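Local coordinates for protein fluvirucin B1 DH domain from module 1 (Actinomadura vulgaris, PDB 6OBV) that probably catalyses the dehydration of a beta-hydroxyacyl intermediate to an enoyl one in fluvirucin B1 biosynthesis, as the dehydratase domain of polyketide synthase module 1, at residues S176-A181 and Q194-A199; N204-E209 and G238-A243; A208-D213 and V265-Q270. One frame throughout, in Å; residues are numbered along the deposited sequence.

Overall arrangement
The three contacts lie in one region of the chain, on the neighbouring strands 196-202, 205-211 and 264-271. Contact 3 is the buried one: strands 205-211 and 264-271 are joined by main-chain hydrogen bonds and valine packing, with a water-bridged polar pair on the other face. Contact 2 uses the same strand 205-211, sharing A208 and E209, but sits at the surface and sets aliphatic side chains of the short, weakly formed helix about 238-241 against it, without a hydrogen bond. Contact 1 is partly buried and joins helix 178-185 to the start of strand 196-202 through a tyrosine. R198 of contact 1 makes salt bridges to E209 and E211, tying it to the strand of contact 3.

Contact 1 (S176-A181 and Q194-A199)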
ATOM      1  N   SER A 176      45.885  -3.052   6.049  1.00 47.10           N
ATOM      2  CA  SER A 176      45.700  -4.328   6.735  1.00 43.09           C
ATOM      3  C   SER A 176      45.145  -4.145   8.150  1.00 38.93           C
ATOM      4  O   SER A 176      44.320  -4.953   8.590  1.00 46.12           O
ATOM      5  CB  SER A 176      47.010  -5.121   6.745  1.00 41.73           C
ATOM      6  OG  SER A 176      48.053  -4.436   7.407  1.00 41.20           O
ATOM      7  N   GLY A 177      45.566  -3.110   8.870  1.00 36.35           N
ATOM      8  CA  GLY A 177      44.993  -2.773  10.160  1.00 38.09           C
ATOM      9  C   GLY A 177      43.819  -1.806  10.133  1.00 43.13           C
ATOM     10  O   GLY A 177      43.359  -1.379  11.199  1.00 44.20           O
ATOM     11  N   HIS A 178      43.298  -1.470   8.948  1.00 39.51           N
ATOM     12  CA  HIS A 178      42.315  -0.396   8.832  1.00 35.84           C
ATOM     13  C   HIS A 178      41.042  -0.692   9.623  1.00 35.90           C
ATOM     14  O   HIS A 178      40.569   0.148  10.400  1.00 40.94           O
ATOM     15  CB  HIS A 178      41.985  -0.160   7.358  1.00 35.61           C
ATOM     16  CG  HIS A 178      41.146   1.053   7.123  1.00 39.07           C
ATOM     17  ND1 HIS A 178      41.655   2.330   7.199  1.00 43.56           N
ATOM     18  CD2 HIS A 178      39.829   1.186   6.843  1.00 38.54           C
ATOM     19  CE1 HIS A 178      40.686   3.198   6.962  1.00 42.07           C
ATOM     20  NE2 HIS A 178      39.568   2.531   6.751  1.00 37.22           N
ATOM     21  N   TYR A 179      40.443  -1.869   9.422  1.00 31.23           N
ATOM     22  CA  TYR A 179      39.193  -2.140  10.127  1.00 34.08           C
ATOM     23  C   TYR A 179      39.406  -2.307  11.626  1.00 36.97           C
ATOM     24  O   TYR A 179      38.509  -1.981  12.409  1.00 34.92           O
ATOM     25  CB  TYR A 179      38.496  -3.358   9.539  1.00 34.93           C
ATOM     26  CG  TYR A 179      37.765  -2.995   8.278  1.00 35.24           C
ATOM     27  CD1 TYR A 179      36.595  -2.232   8.320  1.00 32.71           C
ATOM     28  CD2 TYR A 179      38.265  -3.376   7.030  1.00 33.90           C
ATOM     29  CE1 TYR A 179      35.927  -1.877   7.150  1.00 29.50           C
ATOM     30  CE2 TYR A 179      37.611  -3.027   5.857  1.00 30.07           C
ATOM     31  CZ  TYR A 179      36.448  -2.284   5.926  1.00 28.01           C
ATOM     32  OH  TYR A 179      35.814  -1.959   4.768  1.00 28.91           O
ATOM     33  N   GLU A 180      40.583  -2.775  12.045  1.00 42.67           N
ATOM     34  CA  GLU A 180      40.894  -2.791  13.471  1.00 43.12           C
ATOM     35  C   GLU A 180      40.952  -1.371  14.032  1.00 43.64           C
ATOM     36  O   GLU A 180      40.484  -1.115  15.151  1.00 43.15           O
ATOM     37  CB  GLU A 180      42.213  -3.533  13.708  1.00 43.91           C
ATOM     38  CG  GLU A 180      42.273  -4.304  15.027  1.00 54.83           C
ATOM     39  CD  GLU A 180      43.678  -4.833  15.353  1.00 62.59           C
ATOM     40  OE1 GLU A 180      44.043  -4.877  16.549  1.00 65.04           O
ATOM     41  OE2 GLU A 180      44.421  -5.204  14.414  1.00 62.38           O
ATOM     42  N   ALA A 181      41.517  -0.435  13.265  1.00 39.02           N
ATOM     43  CA  ALA A 181      41.511   0.970  13.666  1.00 39.80           C
ATOM     44  C   ALA A 181      40.091   1.508  13.754  1.00 44.91           C
ATOM     45  O   ALA A 181      39.725   2.180  14.728  1.00 45.22           O
ATOM     46  CB  ALA A 181      42.328   1.807  12.676  1.00 38.70           C
ATOM     47  N   GLN A 194      33.009  -5.185   5.785  1.00 28.78           N
ATOM     48  CA  GLN A 194      34.459  -4.979   5.686  1.00 29.62           C
ATOM     49  C   GLN A 194      34.951  -5.116   4.251  1.00 26.34           C
ATOM     50  O   GLN A 194      35.940  -5.786   3.987  1.00 35.73           O
ATOM     51  CB  GLN A 194      35.184  -5.958   6.600  1.00 30.99           C
ATOM     52  CG  GLN A 194      34.933  -5.708   8.092  1.00 37.14           C
ATOM     53  CD  GLN A 194      35.456  -6.829   8.968  1.00 43.51           C
ATOM     54  OE1 GLN A 194      36.184  -7.707   8.505  1.00 47.96           O
ATOM     55  NE2 GLN A 194      35.071  -6.813  10.238  1.00 44.29           N
ATOM     56  N   GLY A 195      34.290  -4.428   3.313  1.00 27.32           N
ATOM     57  CA  GLY A 195      34.569  -4.604   1.899  1.00 28.03           C
ATOM     58  C   GLY A 195      35.769  -3.867   1.338  1.00 29.73           C
ATOM     59  O   GLY A 195      36.118  -4.110   0.184  1.00 24.96           O
ATOM     60  N   LEU A 196      36.398  -2.966   2.083  1.00 31.55           N
ATOM     61  CA  LEU A 196      37.541  -2.232   1.545  1.00 31.63           C
ATOM     62  C   LEU A 196      38.747  -3.156   1.461  1.00 33.27           C
ATOM     63  O   LEU A 196      39.188  -3.704   2.478  1.00 33.66           O
ATOM     64  CB  LEU A 196      37.857  -1.025   2.422  1.00 33.94           C
ATOM     65  CG  LEU A 196      39.149  -0.275   2.088  1.00 38.98           C
ATOM     66  CD1 LEU A 196      39.070   0.315   0.692  1.00 22.47           C
ATOM     67  CD2 LEU A 196      39.458   0.809   3.134  1.00 31.76           C
ATOM     68  N   LYS A 197      39.277  -3.344   0.253  1.00 33.18           N
ATOM     69  CA  LYS A 197      40.380  -4.275   0.044  1.00 33.67           C
ATOM     70  C   LYS A 197      41.702  -3.589  -0.267  1.00 38.82           C
ATOM     71  O   LYS A 197      42.739  -3.970   0.294  1.00 39.55           O
ATOM     72  CB  LYS A 197      40.036  -5.259  -1.086  1.00 34.74           C
ATOM     73  CG  LYS A 197      38.750  -6.066  -0.873  1.00 34.19           C
ATOM     74  CD  LYS A 197      38.795  -6.885   0.419  1.00 43.47           C
ATOM     75  CE  LYS A 197      37.429  -7.460   0.779  1.00 49.73           C
ATOM     76  NZ  LYS A 197      37.342  -7.869   2.211  1.00 54.39           N
ATOM     77  N   ARG A 198      41.690  -2.593  -1.154  1.00 39.61           N
ATOM     78  CA  ARG A 198      42.886  -1.880  -1.576  1.00 36.59           C
ATOM     79  C   ARG A 198      42.557  -0.401  -1.698  1.00 37.39           C
ATOM     80  O   ARG A 198      41.426  -0.029  -2.030  1.00 33.70           O
ATOM     81  CB  ARG A 198      43.428  -2.400  -2.915  1.00 38.21           C
ATOM     82  CG  ARG A 198      44.194  -3.697  -2.816  1.00 47.54           C
ATOM     83  CD  ARG A 198      44.115  -4.465  -4.125  1.00 52.98           C
ATOM     84  NE  ARG A 198      42.727  -4.563  -4.567  1.00 54.76           N
ATOM     85  CZ  ARG A 198      41.936  -5.619  -4.371  1.00 49.55           C
ATOM     86  NH1 ARG A 198      42.399  -6.705  -3.743  1.00 44.83           N
ATOM     87  NH2 ARG A 198      40.676  -5.582  -4.809  1.00 33.73           N
ATOM     88  N   ALA A 199      43.562   0.441  -1.449  1.00 35.61           N
ATOM     89  CA  ALA A 199      43.368   1.881  -1.496  1.00 31.58           C
ATOM     90  C   ALA A 199      44.668   2.584  -1.867  1.00 33.03           C
ATOM     91  O   ALA A 199      45.759   2.145  -1.496  1.00 34.52           O
ATOM     92  CB  ALA A 199      42.853   2.415  -0.161  1.00 31.05           C
TER
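Y179 and Q194 bring the two backbones nearest, their CA atoms 7.1 Å apart, where the first turn of helix 178-185 faces the loop leading into strand 196-202. G177 occupies the N-cap position of that helix. The Y179 ring carries the contact. With CG beside the backbone N and anti to the carbonyl carbon (chi1 -80°), it presents one face to Q194, whose CA lies 3.8 Å from the ring centroid in a CH-pi contact. Q194 CB stands over the middle of the same face, and the terminal amide, its NE2 hydrogen-bonded to Y189 O, is turned 28° from the ring plane. At the ring's edge, in its plane, the L196 N-H donates to Y179 OH over 2.9 Å with a fairly straight angle of 163°. The same hydroxyl also bonds H235 ND1, so two partners grip it. K197 NZ donates to Q194 O (3.1 Å), a bond within the same segment. L196 CD2 meets H178 CD2 at 3.7 Å, the two side chains crossing at about a right angle. Just beyond, K197 and R198 both face E209, a classic beta bulge near the beginning of strand 196-202, where it pairs with strand 205-211.

Contact 2 (N204-E209 and G238-A243); sequences NEVFAE and GLIEQA
I240 and V206 meet side by side, their branches sliding past each other in opposite directions. V206 CG2 touches I240 CG1 at 3.6 Å, and I240 CD1 lies equally near that methyl. The isoleucine owes its reach to two torsions: chi1 of -53° sets CG1 beside the backbone N and anti to the carbonyl carbon, and chi2 of -155° then stretches the chain out toward the strand. CD1 consequently comes to rest on the main chain where the strand begins, 3.4 Å from N204 C and close to E205 N.

V206 divides its two methyls between neighbours. CG2, beside its own backbone N, takes the isoleucine, while CG1, on the carbonyl side, approaches L239 CD1 more loosely at 4.4 Å. L239 reaches further, onto A199 of strand 196-202 and onto H178, so this weakly formed helical turn touches two adjacent strands. E205 points the other way, and its carboxylate forms a salt bridge with R202. No hydrogen bond crosses this contact; it is made by aliphatic groups packing on each other and on the main chain of N204 and E205.

The turn that presents them is closed from within. Q242 N donates to G238 O at 2.8 Å, and Q242, with positive phi, is where the chain leaves helical geometry. Its side chain bends back so that NE2 donates to I240 O over 3.3 Å, with an N-H...O angle of 174°. The acceptor lies in the plane of the amide, although the donor sits above the carbonyl plane.

A236 covers V206 and A208 on the same face of the strand, and helix 227-232 covers V210 further along. A strand faced by helical segments in this way is consistent with the hot-dog fold, in which a sheet wraps around a helix, as in the double hot-dog of polyketide synthase dehydratases.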
ATOM      1  N   ASN A 204      44.612  15.176  -1.964  1.00 36.43           N
ATOM      2  CA  ASN A 204      43.493  14.948  -1.055  1.00 40.79           C
ATOM      3  C   ASN A 204      42.414  14.024  -1.640  1.00 40.59           C
ATOM      4  O   ASN A 204      41.268  14.056  -1.172  1.00 38.64           O
ATOM      5  CB  ASN A 204      42.876  16.281  -0.620  1.00 45.76           C
ATOM      6  CG  ASN A 204      42.380  17.116  -1.794  1.00 54.40           C
ATOM      7  OD1 ASN A 204      42.154  16.606  -2.900  1.00 53.88           O
ATOM      8  ND2 ASN A 204      42.206  18.414  -1.554  1.00 57.89           N
ATOM      9  N   GLU A 205      42.758  13.194  -2.630  1.00 41.39           N
ATOM     10  CA  GLU A 205      41.846  12.224  -3.226  1.00 40.44           C
ATOM     11  C   GLU A 205      42.228  10.805  -2.816  1.00 36.86           C
ATOM     12  O   GLU A 205      43.406  10.491  -2.624  1.00 41.38           O
ATOM     13  CB  GLU A 205      41.859  12.311  -4.759  1.00 35.56           C
ATOM     14  CG  GLU A 205      41.662  13.715  -5.291  1.00 49.30           C
ATOM     15  CD  GLU A 205      41.917  13.829  -6.782  1.00 61.03           C
ATOM     16  OE1 GLU A 205      42.650  12.994  -7.348  1.00 65.47           O
ATOM     17  OE2 GLU A 205      41.375  14.768  -7.395  1.00 68.50           O
ATOM     18  N   VAL A 206      41.226   9.943  -2.728  1.00 26.98           N
ATOM     19  CA  VAL A 206      41.405   8.535  -2.401  1.00 34.77           C
ATOM     20  C   VAL A 206      40.806   7.684  -3.513  1.00 32.76           C
ATOM     21  O   VAL A 206      39.741   8.001  -4.058  1.00 27.08           O
ATOM     22  CB  VAL A 206      40.753   8.163  -1.055  1.00 39.44           C
ATOM     23  CG1 VAL A 206      41.111   6.730  -0.658  1.00 38.54           C
ATOM     24  CG2 VAL A 206      41.180   9.124   0.009  1.00 46.60           C
ATOM     25  N   PHE A 207      41.477   6.584  -3.812  1.00 28.75           N
ATOM     26  CA  PHE A 207      40.991   5.573  -4.726  1.00 30.62           C
ATOM     27  C   PHE A 207      40.913   4.256  -3.969  1.00 35.70           C
ATOM     28  O   PHE A 207      41.791   3.945  -3.157  1.00 41.06           O
ATOM     29  CB  PHE A 207      41.918   5.462  -5.918  1.00 26.01           C
ATOM     30  CG  PHE A 207      42.090   6.743  -6.656  1.00 31.34           C
ATOM     31  CD1 PHE A 207      41.167   7.130  -7.629  1.00 32.91           C
ATOM     32  CD2 PHE A 207      43.174   7.570  -6.395  1.00 34.76           C
ATOM     33  CE1 PHE A 207      41.308   8.337  -8.311  1.00 27.88           C
ATOM     34  CE2 PHE A 207      43.331   8.777  -7.082  1.00 41.45           C
ATOM     35  CZ  PHE A 207      42.396   9.159  -8.042  1.00 35.01           C
ATOM     36  N   ALA A 208      39.865   3.483  -4.226  1.00 29.61           N
ATOM     37  CA  ALA A 208      39.625   2.268  -3.464  1.00 28.37           C
ATOM     38  C   ALA A 208      39.089   1.187  -4.382  1.00 28.80           C
ATOM     39  O   ALA A 208      38.473   1.462  -5.416  1.00 29.79           O
ATOM     40  CB  ALA A 208      38.632   2.497  -2.313  1.00 23.41           C
ATOM     41  N   GLU A 209      39.347  -0.054  -3.999  1.00 28.94           N
ATOM     42  CA  GLU A 209      38.633  -1.195  -4.542  1.00 30.29           C
ATOM     43  C   GLU A 209      37.934  -1.883  -3.384  1.00 35.08           C
ATOM     44  O   GLU A 209      38.541  -2.100  -2.330  1.00 31.60           O
ATOM     45  CB  GLU A 209      39.570  -2.155  -5.264  1.00 32.14           C
ATOM     46  CG  GLU A 209      40.270  -1.532  -6.433  1.00 34.55           C
ATOM     47  CD  GLU A 209      41.166  -2.512  -7.179  1.00 43.71           C
ATOM     48  OE1 GLU A 209      41.362  -3.645  -6.684  1.00 48.41           O
ATOM     49  OE2 GLU A 209      41.667  -2.147  -8.267  1.00 43.18           O
ATOM     50  N   GLY A 238      38.227   8.059   5.055  1.00 35.46           N
ATOM     51  CA  GLY A 238      38.834   8.440   6.329  1.00 33.03           C
ATOM     52  C   GLY A 238      40.351   8.401   6.351  1.00 36.25           C
ATOM     53  O   GLY A 238      40.950   8.918   7.304  1.00 40.71           O
ATOM     54  N   LEU A 239      40.979   7.822   5.321  1.00 36.34           N
ATOM     55  CA  LEU A 239      42.430   7.671   5.312  1.00 37.55           C
ATOM     56  C   LEU A 239      43.147   9.011   5.279  1.00 40.78           C
ATOM     57  O   LEU A 239      44.285   9.119   5.755  1.00 43.35           O
ATOM     58  CB  LEU A 239      42.851   6.820   4.119  1.00 34.85           C
ATOM     59  CG  LEU A 239      42.446   5.350   4.277  1.00 40.43           C
ATOM     60  CD1 LEU A 239      42.412   4.624   2.939  1.00 35.31           C
ATOM     61  CD2 LEU A 239      43.380   4.633   5.250  1.00 42.84           C
ATOM     62  N   ILE A 240      42.516  10.044   4.726  1.00 37.06           N
ATOM     63  CA  ILE A 240      43.153  11.358   4.700  1.00 43.28           C
ATOM     64  C   ILE A 240      42.843  12.136   5.976  1.00 52.09           C
ATOM     65  O   ILE A 240      43.757  12.540   6.710  1.00 52.80           O
ATOM     66  CB  ILE A 240      42.722  12.143   3.447  1.00 44.56           C
ATOM     67  CG1 ILE A 240      42.966  11.278   2.208  1.00 44.84           C
ATOM     68  CG2 ILE A 240      43.448  13.484   3.379  1.00 50.88           C
ATOM     69  CD1 ILE A 240      43.158  12.033   0.960  1.00 47.33           C
ATOM     70  N   GLU A 241      41.551  12.349   6.250  1.00 66.01           N
ATOM     71  CA  GLU A 241      41.159  13.157   7.403  1.00 73.21           C
ATOM     72  C   GLU A 241      41.637  12.532   8.707  1.00 72.05           C
ATOM     73  O   GLU A 241      42.118  13.240   9.601  1.00 73.21           O
ATOM     74  CB  GLU A 241      39.638  13.351   7.436  1.00 82.33           C
ATOM     75  CG  GLU A 241      39.039  14.063   6.223  1.00 90.99           C
ATOM     76  CD  GLU A 241      38.854  13.151   5.014  1.00 94.19           C
ATOM     77  OE1 GLU A 241      39.842  12.912   4.288  1.00 95.80           O
ATOM     78  OE2 GLU A 241      37.715  12.681   4.788  1.00 92.68           O
ATOM     79  N   GLN A 242      41.530  11.207   8.824  1.00 66.32           N
ATOM     80  CA  GLN A 242      41.842  10.495  10.058  1.00 60.24           C
ATOM     81  C   GLN A 242      41.109  11.152  11.225  1.00 61.07           C
ATOM     82  O   GLN A 242      41.701  11.624  12.199  1.00 54.88           O
ATOM     83  CB  GLN A 242      43.354  10.439  10.296  1.00 58.44           C
ATOM     84  CG  GLN A 242      44.143   9.717   9.214  1.00 58.14           C
ATOM     85  CD  GLN A 242      45.632  10.046   9.268  1.00 68.29           C
ATOM     86  OE1 GLN A 242      46.396   9.421  10.011  1.00 71.21           O
ATOM     87  NE2 GLN A 242      46.047  11.038   8.483  1.00 68.49           N
ATOM     88  N   ALA A 243      39.789  11.208  11.079  1.00 64.62           N
ATOM     89  CA  ALA A 243      38.956  11.910  12.044  1.00 64.35           C
ATOM     90  C   ALA A 243      38.854  11.118  13.338  1.00 61.00           C
ATOM     91  O   ALA A 243      38.543   9.919  13.327  1.00 64.43           O
ATOM     92  CB  ALA A 243      37.558  12.150  11.470  1.00 64.28           C
TER

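Contact 3 (A208-D213 and V265-Q270); sequences AEVELD and VRVHAQ
V210 lays its CG2 methyl over CG2 of V267, 4.0 Å away, and in both valines that methyl lies beside the backbone N. The overlap is diagonal, since V267 is paired with A208, whose CB sits 4.0 Å from V267 CB. V265 completes the patch from a less comfortable torsion: with chi1 near -64° its CG2 occupies the crowded position between backbone N and carbonyl carbon, where it meets V210 CB at 4.2 Å. Helix 227-232 covers V210 and V265 through L229, while A236 and A233 cover A208 and V267.

The two strands run antiparallel, as neighbours in the C-terminal half of what is probably a double hot-dog fold. A208 with V267 and V210 with V265 are hydrogen-bonded pairs, each joined by two reciprocal N-H...O bonds. The second pair is the straighter: V210 N donates to V265 O at 165°, and V265 N returns a bond of 2.9 Å to V210 O. Between them E209 and R266 form the non-hydrogen-bonded pair, at which R266 CA makes a CA-H...O contact with A208 O.

On the opposite face from the valines, the long chains of E209 and R266 extend from the sheet side by side without their charged atoms touching. E209 OE2 and R266 NE stand 4.8 Å apart, and a water fills the gap, donating to E209 OE2 at 2.9 Å and accepting from R266 NE at 2.8 Å in the plane of the guanidinium. E209 OE2 is also bonded to W165 NE1, while OE1 forms a salt bridge with R198; R266 adds a cation-pi contact to W165.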
ATOM      1  N   ALA A 208      39.865   3.483  -4.226  1.00 29.61           N
ATOM      2  CA  ALA A 208      39.625   2.268  -3.464  1.00 28.37           C
ATOM      3  C   ALA A 208      39.089   1.187  -4.382  1.00 28.80           C
ATOM      4  O   ALA A 208      38.473   1.462  -5.416  1.00 29.79           O
ATOM      5  CB  ALA A 208      38.632   2.497  -2.313  1.00 23.41           C
ATOM      6  N   GLU A 209      39.347  -0.054  -3.999  1.00 28.94           N
ATOM      7  CA  GLU A 209      38.633  -1.195  -4.542  1.00 30.29           C
ATOM      8  C   GLU A 209      37.934  -1.883  -3.384  1.00 35.08           C
ATOM      9  O   GLU A 209      38.541  -2.100  -2.330  1.00 31.60           O
ATOM     10  CB  GLU A 209      39.570  -2.155  -5.264  1.00 32.14           C
ATOM     11  CG  GLU A 209      40.270  -1.532  -6.433  1.00 34.55           C
ATOM     12  CD  GLU A 209      41.166  -2.512  -7.179  1.00 43.71           C
ATOM     13  OE1 GLU A 209      41.362  -3.645  -6.684  1.00 48.41           O
ATOM     14  OE2 GLU A 209      41.667  -2.147  -8.267  1.00 43.18           O
ATOM     15  N   VAL A 210      36.652  -2.194  -3.582  1.00 39.16           N
ATOM     16  CA  VAL A 210      35.761  -2.697  -2.544  1.00 35.55           C
ATOM     17  C   VAL A 210      35.004  -3.897  -3.107  1.00 34.38           C
ATOM     18  O   VAL A 210      34.507  -3.839  -4.238  1.00 39.16           O
ATOM     19  CB  VAL A 210      34.775  -1.605  -2.087  1.00 33.59           C
ATOM     20  CG1 VAL A 210      33.987  -2.083  -0.900  1.00 33.17           C
ATOM     21  CG2 VAL A 210      35.504  -0.324  -1.777  1.00 36.08           C
ATOM     22  N   GLU A 211      34.925  -4.986  -2.331  1.00 29.84           N
ATOM     23  CA  GLU A 211      34.293  -6.223  -2.782  1.00 36.50           C
ATOM     24  C   GLU A 211      33.405  -6.797  -1.684  1.00 43.43           C
ATOM     25  O   GLU A 211      33.793  -6.809  -0.511  1.00 36.96           O
ATOM     26  CB  GLU A 211      35.326  -7.293  -3.175  1.00 33.70           C
ATOM     27  CG  GLU A 211      36.516  -6.813  -4.020  1.00 39.92           C
ATOM     28  CD  GLU A 211      37.714  -7.758  -3.945  1.00 47.55           C
ATOM     29  OE1 GLU A 211      37.547  -8.913  -3.495  1.00 51.47           O
ATOM     30  OE2 GLU A 211      38.825  -7.341  -4.334  1.00 49.58           O
ATOM     31  N   LEU A 212      32.227  -7.300  -2.070  1.00 35.42           N
ATOM     32  CA  LEU A 212      31.360  -7.978  -1.118  1.00 33.45           C
ATOM     33  C   LEU A 212      31.923  -9.349  -0.749  1.00 34.11           C
ATOM     34  O   LEU A 212      32.585 -10.005  -1.552  1.00 38.45           O
ATOM     35  CB  LEU A 212      29.964  -8.171  -1.701  1.00 32.37           C
ATOM     36  CG  LEU A 212      29.152  -6.932  -2.028  1.00 33.88           C
ATOM     37  CD1 LEU A 212      27.861  -7.343  -2.705  1.00 31.37           C
ATOM     38  CD2 LEU A 212      28.866  -6.194  -0.739  1.00 25.96           C
ATOM     39  N   ASP A 213      31.654  -9.774   0.488  1.00 37.05           N
ATOM     40  CA  ASP A 213      31.796 -11.175   0.863  1.00 41.96           C
ATOM     41  C   ASP A 213      30.940 -12.049  -0.048  1.00 41.56           C
ATOM     42  O   ASP A 213      29.996 -11.583  -0.694  1.00 46.18           O
ATOM     43  CB  ASP A 213      31.347 -11.402   2.304  1.00 45.68           C
ATOM     44  CG  ASP A 213      32.461 -11.262   3.300  1.00 50.61           C
ATOM     45  OD1 ASP A 213      33.545 -10.734   2.952  1.00 54.76           O
ATOM     46  OD2 ASP A 213      32.227 -11.683   4.454  1.00 51.99           O
ATOM     47  N   VAL A 265      33.610  -2.953  -6.895  1.00 31.98           N
ATOM     48  CA  VAL A 265      33.631  -1.637  -7.516  1.00 32.89           C
ATOM     49  C   VAL A 265      34.974  -0.970  -7.277  1.00 33.05           C
ATOM     50  O   VAL A 265      35.738  -1.336  -6.379  1.00 33.31           O
ATOM     51  CB  VAL A 265      32.503  -0.703  -7.002  1.00 29.23           C
ATOM     52  CG1 VAL A 265      31.089  -1.240  -7.378  1.00 29.08           C
ATOM     53  CG2 VAL A 265      32.657  -0.423  -5.508  1.00 23.92           C
ATOM     54  N   ARG A 266      35.246   0.032  -8.101  1.00 26.23           N
ATOM     55  CA  ARG A 266      36.276   1.014  -7.826  1.00 29.64           C
ATOM     56  C   ARG A 266      35.622   2.295  -7.324  1.00 38.44           C
ATOM     57  O   ARG A 266      34.481   2.609  -7.675  1.00 43.96           O
ATOM     58  CB  ARG A 266      37.093   1.302  -9.073  1.00 32.66           C
ATOM     59  CG  ARG A 266      37.721   0.081  -9.730  1.00 34.28           C
ATOM     60  CD  ARG A 266      38.110   0.458 -11.145  1.00 30.23           C
ATOM     61  NE  ARG A 266      38.877  -0.574 -11.814  1.00 37.41           N
ATOM     62  CZ  ARG A 266      39.428  -0.419 -13.012  1.00 42.49           C
ATOM     63  NH1 ARG A 266      39.294   0.734 -13.655  1.00 39.73           N
ATOM     64  NH2 ARG A 266      40.118  -1.410 -13.557  1.00 34.62           N
ATOM     65  N   VAL A 267      36.348   3.033  -6.489  1.00 34.59           N
ATOM     66  CA  VAL A 267      35.820   4.222  -5.832  1.00 30.74           C
ATOM     67  C   VAL A 267      36.803   5.367  -6.006  1.00 29.05           C
ATOM     68  O   VAL A 267      38.016   5.185  -5.870  1.00 33.80           O
ATOM     69  CB  VAL A 267      35.545   3.961  -4.340  1.00 28.19           C
ATOM     70  CG1 VAL A 267      34.904   5.190  -3.689  1.00 24.85           C
ATOM     71  CG2 VAL A 267      34.645   2.754  -4.190  1.00 29.22           C
ATOM     72  N   HIS A 268      36.279   6.544  -6.327  1.00 32.91           N
ATOM     73  CA  HIS A 268      37.068   7.768  -6.451  1.00 39.02           C
ATOM     74  C   HIS A 268      36.414   8.821  -5.556  1.00 36.18           C
ATOM     75  O   HIS A 268      35.367   9.374  -5.905  1.00 34.01           O
ATOM     76  CB  HIS A 268      37.125   8.211  -7.910  1.00 39.76           C
ATOM     77  CG  HIS A 268      37.893   9.477  -8.142  1.00 40.57           C
ATOM     78  ND1 HIS A 268      38.860   9.939  -7.275  1.00 41.05           N
ATOM     79  CD2 HIS A 268      37.838  10.376  -9.154  1.00 37.96           C
ATOM     80  CE1 HIS A 268      39.357  11.072  -7.735  1.00 38.91           C
ATOM     81  NE2 HIS A 268      38.752  11.361  -8.873  1.00 39.66           N
ATOM     82  N   ALA A 269      37.009   9.098  -4.395  1.00 32.90           N
ATOM     83  CA  ALA A 269      36.463  10.089  -3.471  1.00 28.80           C
ATOM     84  C   ALA A 269      37.373  11.302  -3.384  1.00 30.26           C
ATOM     85  O   ALA A 269      38.603  11.178  -3.359  1.00 28.04           O
ATOM     86  CB  ALA A 269      36.259   9.521  -2.075  1.00 21.96           C
ATOM     87  N   GLN A 270      36.760  12.476  -3.327  1.00 27.14           N
ATOM     88  CA  GLN A 270      37.508  13.709  -3.147  1.00 35.22           C
ATOM     89  C   GLN A 270      36.610  14.678  -2.401  1.00 36.89           C
ATOM     90  O   GLN A 270      35.385  14.554  -2.456  1.00 38.62           O
ATOM     91  CB  GLN A 270      37.953  14.298  -4.494  1.00 38.30           C
ATOM     92  CG  GLN A 270      36.853  14.321  -5.510  1.00 41.13           C
ATOM     93  CD  GLN A 270      37.379  14.368  -6.922  1.00 46.15           C
ATOM     94  OE1 GLN A 270      38.411  14.981  -7.190  1.00 50.73           O
ATOM     95  NE2 GLN A 270      36.671  13.722  -7.839  1.00 38.66           N
TER
HETATM   96  O   HOH W   1      39.830  -2.812 -10.428  1.00 44.51           O